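Local coordinates for adenylate cyclase-like protein (Chlamydia trachomatis, PDB 4QO6) that forms part of the inner-membrane ring of the type III secretion system, the piece here being its periplasmic region of three BON-like domains, at residues V18-R26 with L36-N44; N85-M93 with F101-T109. All blocks are in the same frame, centred on the assembly; numbering follows the deposited sequence.

Contact 1: residues V18-R26 with L36-N44; sequences VIQQFPTVR and LFLIGHVRN
Arg26 and Ile39 form an antiparallel hydrogen-bonded pair, with Arg26 N to Ile39 O at 2.9 Å and Ile39 N to Arg26 O at 3.1 Å, both nearly straight. Their side chains lie on the same face of the sheet, where Arg26 CB meets Ile39 CG2 at 4.1 Å. The guanidinium group turns back on its own segment, and NH1 bonds to Val25 O from above the carbonyl plane. Next to this pair the strand turns a corner at Gly40, whose CA lies 3.6 Å from Thr24 O. This is the first BON-like domain, CdsD PD1, where the helix 10-19 leads through two turns into the edge strand 26-30. Past the corner, Thr24 OG1 accepts a bond from His41 N at 3.2 Å. Water 1 bridges Pro23 O and His41 O, donating to both at 2.6 Å. The imidazole is held elsewhere, by Asp71 through ND1. On the buried side, Val25 splits its two methyls: with chi1 at 173°, CG1 stands anti to the backbone N and reaches Leu38 CD2, while CG2 turns to Val42 CG1. Phe22 CD1 also meets Val42 CG1, at 4.2 Å, and the ring rests on Leu51 of helix 45-56.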
# COMPACT_ATOMS: atom_id res chain seq x y z
N VAL A 18 32.95 -3.14 -2.10
CA VAL A 18 32.15 -2.00 -2.48
C VAL A 18 30.73 -2.48 -2.79
O VAL A 18 29.79 -2.12 -2.10
CB VAL A 18 32.78 -1.26 -3.65
CG1 VAL A 18 31.98 -0.01 -3.95
CG2 VAL A 18 34.20 -0.83 -3.36
N ILE A 19 30.56 -3.31 -3.81
CA ILE A 19 29.20 -3.49 -4.35
C ILE A 19 28.24 -4.20 -3.38
O ILE A 19 27.04 -3.93 -3.40
CB ILE A 19 29.21 -4.12 -5.75
CG1 ILE A 19 29.68 -5.56 -5.71
CG2 ILE A 19 30.06 -3.29 -6.71
CD1 ILE A 19 28.93 -6.39 -6.70
N GLN A 20 28.79 -4.99 -2.43
CA GLN A 20 28.01 -5.67 -1.34
C GLN A 20 27.20 -4.71 -0.50
O GLN A 20 26.19 -5.10 0.09
CB GLN A 20 28.92 -6.46 -0.39
CG GLN A 20 29.76 -5.61 0.57
CD GLN A 20 30.41 -6.43 1.70
OE1 GLN A 20 31.54 -6.91 1.55
NE2 GLN A 20 29.68 -6.61 2.83
N GLN A 21 27.65 -3.46 -0.44
CA GLN A 21 26.90 -2.45 0.29
C GLN A 21 25.64 -1.96 -0.40
O GLN A 21 24.88 -1.17 0.19
CB GLN A 21 27.83 -1.29 0.63
CG GLN A 21 29.11 -1.77 1.39
CD GLN A 21 30.12 -0.65 1.55
OE1 GLN A 21 29.75 0.46 2.01
NE2 GLN A 21 31.39 -0.89 1.12
N PHE A 22 25.43 -2.38 -1.65
CA PHE A 22 24.34 -1.92 -2.52
C PHE A 22 23.67 -3.19 -3.00
O PHE A 22 24.07 -3.83 -3.97
CB PHE A 22 24.96 -1.12 -3.62
CG PHE A 22 25.72 0.11 -3.12
CD1 PHE A 22 25.06 1.29 -2.78
CD2 PHE A 22 27.08 0.09 -3.01
CE1 PHE A 22 25.76 2.40 -2.34
CE2 PHE A 22 27.80 1.21 -2.55
CZ PHE A 22 27.14 2.35 -2.22
N PRO A 23 22.73 -3.68 -2.23
CA PRO A 23 22.14 -4.95 -2.65
C PRO A 23 21.42 -4.77 -4.03
O PRO A 23 20.96 -3.66 -4.33
CB PRO A 23 21.11 -5.26 -1.54
CG PRO A 23 21.46 -4.38 -0.38
CD PRO A 23 22.14 -3.16 -0.98
N THR A 24 21.38 -5.87 -4.77
CA THR A 24 20.98 -6.00 -6.19
C THR A 24 22.04 -5.57 -7.17
O THR A 24 21.88 -5.78 -8.41
CB THR A 24 19.70 -5.31 -6.57
OG1 THR A 24 19.93 -3.91 -6.59
CG2 THR A 24 18.55 -5.61 -5.61
N VAL A 25 23.09 -4.90 -6.72
CA VAL A 25 24.06 -4.45 -7.70
C VAL A 25 24.92 -5.62 -8.10
O VAL A 25 25.31 -6.44 -7.23
CB VAL A 25 24.86 -3.31 -7.25
CG1 VAL A 25 25.97 -3.00 -8.26
CG2 VAL A 25 23.98 -2.10 -7.06
N ARG A 26 25.12 -5.75 -9.42
CA ARG A 26 25.99 -6.75 -10.05
C ARG A 26 27.02 -6.09 -10.97
O ARG A 26 26.94 -4.92 -11.26
CB ARG A 26 25.14 -7.76 -10.85
CG ARG A 26 24.04 -8.46 -10.05
CD ARG A 26 24.59 -9.40 -8.94
NE ARG A 26 23.48 -10.09 -8.23
CZ ARG A 26 22.93 -9.71 -7.09
NH1 ARG A 26 23.40 -8.66 -6.43
NH2 ARG A 26 21.95 -10.40 -6.55
N LEU A 36 34.82 -1.42 -15.68
CA LEU A 36 33.78 -2.01 -14.83
C LEU A 36 32.42 -1.70 -15.41
O LEU A 36 32.07 -0.55 -15.64
CB LEU A 36 33.89 -1.48 -13.41
CG LEU A 36 33.04 -2.11 -12.30
CD1 LEU A 36 33.44 -3.50 -11.93
CD2 LEU A 36 33.10 -1.26 -11.05
N PHE A 37 31.63 -2.73 -15.62
CA PHE A 37 30.24 -2.54 -16.01
C PHE A 37 29.36 -2.85 -14.81
O PHE A 37 29.41 -3.93 -14.27
CB PHE A 37 29.96 -3.50 -17.16
CG PHE A 37 28.53 -3.58 -17.58
CD1 PHE A 37 27.70 -4.51 -17.04
CD2 PHE A 37 28.06 -2.82 -18.60
CE1 PHE A 37 26.38 -4.64 -17.46
CE2 PHE A 37 26.75 -2.95 -19.06
CZ PHE A 37 25.90 -3.86 -18.47
N LEU A 38 28.55 -1.88 -14.37
CA LEU A 38 27.63 -2.05 -13.26
C LEU A 38 26.16 -2.07 -13.71
O LEU A 38 25.74 -1.18 -14.50
CB LEU A 38 27.74 -0.83 -12.36
CG LEU A 38 29.06 -0.64 -11.62
CD1 LEU A 38 29.02 0.62 -10.76
CD2 LEU A 38 29.31 -1.89 -10.77
N ILE A 39 25.39 -2.97 -13.12
CA ILE A 39 23.94 -3.02 -13.30
C ILE A 39 23.21 -3.25 -11.98
O ILE A 39 23.83 -3.69 -11.00
CB ILE A 39 23.57 -4.08 -14.40
CG1 ILE A 39 22.15 -3.86 -14.93
CG2 ILE A 39 23.67 -5.51 -13.93
CD1 ILE A 39 21.88 -4.63 -16.21
N GLY A 40 21.92 -2.92 -11.93
CA GLY A 40 20.99 -3.21 -10.79
C GLY A 40 20.30 -1.93 -10.30
O GLY A 40 20.11 -1.05 -11.10
N HIS A 41 19.91 -1.84 -9.00
CA HIS A 41 19.13 -0.76 -8.39
C HIS A 41 19.82 -0.20 -7.13
O HIS A 41 20.38 -0.99 -6.32
CB HIS A 41 17.78 -1.31 -7.91
CG HIS A 41 16.94 -1.89 -9.01
ND1 HIS A 41 15.91 -1.21 -9.62
CD2 HIS A 41 17.01 -3.09 -9.64
CE1 HIS A 41 15.38 -1.96 -10.57
NE2 HIS A 41 16.03 -3.11 -10.59
N VAL A 42 19.69 1.12 -6.95
CA VAL A 42 19.95 1.79 -5.67
C VAL A 42 18.72 2.58 -5.26
O VAL A 42 17.86 2.90 -6.10
CB VAL A 42 21.21 2.72 -5.70
CG1 VAL A 42 22.47 1.93 -6.01
CG2 VAL A 42 21.06 3.78 -6.73
N ARG A 43 18.64 2.87 -3.95
CA ARG A 43 17.52 3.70 -3.36
C ARG A 43 17.31 5.07 -4.07
O ARG A 43 16.17 5.42 -4.39
CB ARG A 43 17.80 3.91 -1.87
CG ARG A 43 16.75 4.71 -1.10
CD ARG A 43 17.02 4.79 0.38
NE ARG A 43 18.35 5.37 0.62
CZ ARG A 43 18.80 5.88 1.77
NH1 ARG A 43 18.02 5.93 2.86
NH2 ARG A 43 20.03 6.37 1.81
N ASN A 44 18.41 5.82 -4.35
CA ASN A 44 18.34 7.17 -4.93
C ASN A 44 19.64 7.70 -5.53
O ASN A 44 20.68 7.09 -5.39
CB ASN A 44 17.79 8.18 -3.91
CG ASN A 44 18.67 8.33 -2.66
OD1 ASN A 44 19.89 8.45 -2.72
ND2 ASN A 44 18.04 8.35 -1.54
O HOH W 1 21.39 -1.13 -3.91

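Contact 2: residues N85-M93 with F101-T109; sequences NPEFKGISM and FVISGYLKT
The Phe88 ring takes the methyl CD2 of Leu107 at its edge, near the ring plane, 4.2 Å from CD1. Glu87 CG lies over one face, offset toward the rim. Phe101 meets Met93 in a Met-aromatic contact: SD is 5.0 Å from the ring centroid, in an oblique approach. Met93 CG stands anti to the backbone N (chi1 179°), and a bend at chi3 turns CE toward Ile103 CD1. Ile91 lies between Ile103 and Leu107. Its CG2 presses on Ile103 CD1 at 3.4 Å, tighter than usual for two carbons. Its CD1 leads the other way, to Leu107 CD2 at 3.8 Å, and those two side chains cross at about a right angle. The backbones form the hairpin of the PD2 domain, a BON-like unit in which helix 71-83 packs against Met93 and Phe101, and helix 110-123 packs against Phe88. Ser92 and Ser104 form a hydrogen-bonded pair, with Ser92 N to Ser104 O at 3.1 Å and Ser104 N to Ser92 O at 2.9 Å. Both hydroxyls lie on the opposite face from Met93 and Ile103. Water 2 donates to Gly90 O at 2.5 Å and also bonds Ser92 OG. Gly90 O lies 3.8 Å from Gly105 CA.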
# COMPACT_ATOMS: atom_id res chain seq x y z
N ASN A 85 -4.11 11.13 -13.78
CA ASN A 85 -5.16 10.22 -14.20
C ASN A 85 -6.36 10.24 -13.22
O ASN A 85 -6.26 9.77 -12.11
CB ASN A 85 -4.57 8.83 -14.28
CG ASN A 85 -5.41 7.90 -15.09
OD1 ASN A 85 -6.47 7.43 -14.64
ND2 ASN A 85 -4.96 7.63 -16.31
N PRO A 86 -7.51 10.76 -13.65
CA PRO A 86 -8.61 10.88 -12.67
C PRO A 86 -9.05 9.53 -12.07
O PRO A 86 -9.36 9.42 -10.85
CB PRO A 86 -9.74 11.50 -13.49
CG PRO A 86 -9.48 11.01 -14.91
CD PRO A 86 -7.98 10.88 -15.05
N GLU A 87 -9.04 8.50 -12.91
CA GLU A 87 -9.30 7.13 -12.44
C GLU A 87 -8.36 6.70 -11.26
O GLU A 87 -8.80 6.02 -10.34
CB GLU A 87 -9.22 6.18 -13.66
CG GLU A 87 -9.63 4.72 -13.43
CD GLU A 87 -11.13 4.44 -13.53
OE1 GLU A 87 -11.93 5.40 -13.49
OE2 GLU A 87 -11.50 3.25 -13.63
N PHE A 88 -7.08 7.12 -11.25
CA PHE A 88 -6.10 6.57 -10.28
C PHE A 88 -5.45 7.52 -9.30
O PHE A 88 -4.53 7.14 -8.63
CB PHE A 88 -4.98 5.82 -11.01
CG PHE A 88 -5.48 4.85 -12.01
CD1 PHE A 88 -6.39 3.87 -11.64
CD2 PHE A 88 -5.05 4.89 -13.30
CE1 PHE A 88 -6.87 2.97 -12.56
CE2 PHE A 88 -5.53 4.00 -14.23
CZ PHE A 88 -6.45 3.04 -13.86
N LYS A 89 -5.94 8.74 -9.17
CA LYS A 89 -5.15 9.73 -8.45
C LYS A 89 -4.95 9.41 -6.92
O LYS A 89 -3.94 9.86 -6.36
CB LYS A 89 -5.63 11.16 -8.74
CG LYS A 89 -7.09 11.47 -8.40
CD LYS A 89 -7.25 12.96 -8.07
CE LYS A 89 -8.67 13.46 -8.28
NZ LYS A 89 -8.89 13.84 -9.70
N GLY A 90 -5.83 8.62 -6.28
CA GLY A 90 -5.56 8.15 -4.89
C GLY A 90 -4.50 7.00 -4.74
O GLY A 90 -4.20 6.53 -3.65
N ILE A 91 -3.92 6.56 -5.85
CA ILE A 91 -2.95 5.49 -5.93
C ILE A 91 -1.51 6.08 -5.99
O ILE A 91 -1.23 6.95 -6.81
CB ILE A 91 -3.19 4.69 -7.24
CG1 ILE A 91 -4.65 4.20 -7.36
CG2 ILE A 91 -2.18 3.55 -7.41
CD1 ILE A 91 -5.09 3.30 -6.22
N SER A 92 -0.60 5.55 -5.17
CA SER A 92 0.81 5.90 -5.28
C SER A 92 1.76 4.72 -5.16
O SER A 92 1.39 3.66 -4.69
CB SER A 92 1.16 6.94 -4.24
OG SER A 92 0.87 6.48 -2.97
N MET A 93 2.99 4.95 -5.60
CA MET A 93 4.03 3.96 -5.63
C MET A 93 5.24 4.45 -4.81
O MET A 93 5.59 5.66 -4.83
CB MET A 93 4.48 3.69 -7.07
CG MET A 93 5.61 2.65 -7.19
SD MET A 93 6.01 2.23 -8.91
CE MET A 93 4.61 1.15 -9.19
N PHE A 101 9.27 -2.57 -5.56
CA PHE A 101 8.28 -1.50 -5.69
C PHE A 101 6.92 -1.95 -5.11
O PHE A 101 6.51 -3.10 -5.30
CB PHE A 101 8.10 -1.07 -7.17
CG PHE A 101 9.35 -0.48 -7.76
CD1 PHE A 101 9.68 0.84 -7.53
CD2 PHE A 101 10.23 -1.25 -8.42
CE1 PHE A 101 10.83 1.38 -8.01
CE2 PHE A 101 11.36 -0.71 -8.95
CZ PHE A 101 11.66 0.59 -8.73
N VAL A 102 6.24 -1.01 -4.43
CA VAL A 102 4.99 -1.25 -3.73
C VAL A 102 3.98 -0.21 -4.19
O VAL A 102 4.27 0.98 -4.16
CB VAL A 102 5.16 -1.10 -2.21
CG1 VAL A 102 3.82 -1.28 -1.50
CG2 VAL A 102 6.17 -2.12 -1.68
N ILE A 103 2.82 -0.67 -4.64
CA ILE A 103 1.75 0.20 -5.14
C ILE A 103 0.61 0.10 -4.11
O ILE A 103 0.19 -1.01 -3.75
CB ILE A 103 1.29 -0.19 -6.59
CG1 ILE A 103 0.19 0.73 -7.12
CG2 ILE A 103 0.75 -1.60 -6.69
CD1 ILE A 103 0.75 1.92 -7.82
N SER A 104 0.08 1.25 -3.67
CA SER A 104 -0.86 1.25 -2.55
C SER A 104 -1.91 2.30 -2.73
O SER A 104 -1.73 3.19 -3.54
CB SER A 104 -0.11 1.46 -1.21
OG SER A 104 0.46 2.75 -1.24
N GLY A 105 -2.97 2.20 -1.94
CA GLY A 105 -4.15 3.08 -1.96
C GLY A 105 -5.46 2.28 -2.08
O GLY A 105 -5.45 1.06 -1.93
N TYR A 106 -6.56 2.97 -2.41
CA TYR A 106 -7.91 2.40 -2.53
C TYR A 106 -8.43 2.54 -3.94
O TYR A 106 -8.18 3.54 -4.54
CB TYR A 106 -8.90 3.15 -1.58
CG TYR A 106 -8.54 2.96 -0.15
CD1 TYR A 106 -8.88 1.79 0.51
CD2 TYR A 106 -7.79 3.91 0.53
CE1 TYR A 106 -8.48 1.58 1.83
CE2 TYR A 106 -7.43 3.72 1.85
CZ TYR A 106 -7.78 2.57 2.49
OH TYR A 106 -7.40 2.37 3.79
N LEU A 107 -9.13 1.54 -4.45
CA LEU A 107 -9.96 1.64 -5.67
C LEU A 107 -11.35 1.17 -5.24
O LEU A 107 -11.51 0.54 -4.19
CB LEU A 107 -9.44 0.74 -6.83
CG LEU A 107 -8.08 1.17 -7.42
CD1 LEU A 107 -7.44 0.17 -8.35
CD2 LEU A 107 -8.24 2.51 -8.11
N LYS A 108 -12.34 1.49 -6.06
CA LYS A 108 -13.74 1.32 -5.70
C LYS A 108 -14.12 -0.11 -5.95
O LYS A 108 -14.66 -0.72 -5.07
CB LYS A 108 -14.63 2.26 -6.50
CG LYS A 108 -16.10 2.26 -6.09
CD LYS A 108 -16.41 3.35 -5.08
CE LYS A 108 -17.80 3.15 -4.45
NZ LYS A 108 -17.97 3.93 -3.19
N THR A 109 -13.78 -0.64 -7.13
CA THR A 109 -14.21 -1.97 -7.57
C THR A 109 -13.10 -2.81 -8.21
O THR A 109 -12.06 -2.27 -8.57
CB THR A 109 -15.31 -1.84 -8.65
OG1 THR A 109 -14.85 -0.99 -9.71
CG2 THR A 109 -16.59 -1.27 -8.03
O HOH W 2 -2.05 6.43 -2.33

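How the contacts relate
Contacts 1 and 2 appear to occupy equivalent places in two successive BON-like domains, PD1 and PD2. Each joins the approach to an edge strand with its antiparallel neighbour, and each has a glycine at the break in the strand, facing a carbonyl of the other segment. They follow one another along the chain, with centres about 30 Å apart and nearest atoms about 5 Å apart, not touching. Both are partly buried. Contact 2 lies nearer the middle of the chain and buries more surface, 506 against 396 Å², mostly through isoleucine, leucine, methionine and aromatic groups. Contact 1 relies more on polar links near its corner, including a threonine hydroxyl, while serines line the polar side of contact 2.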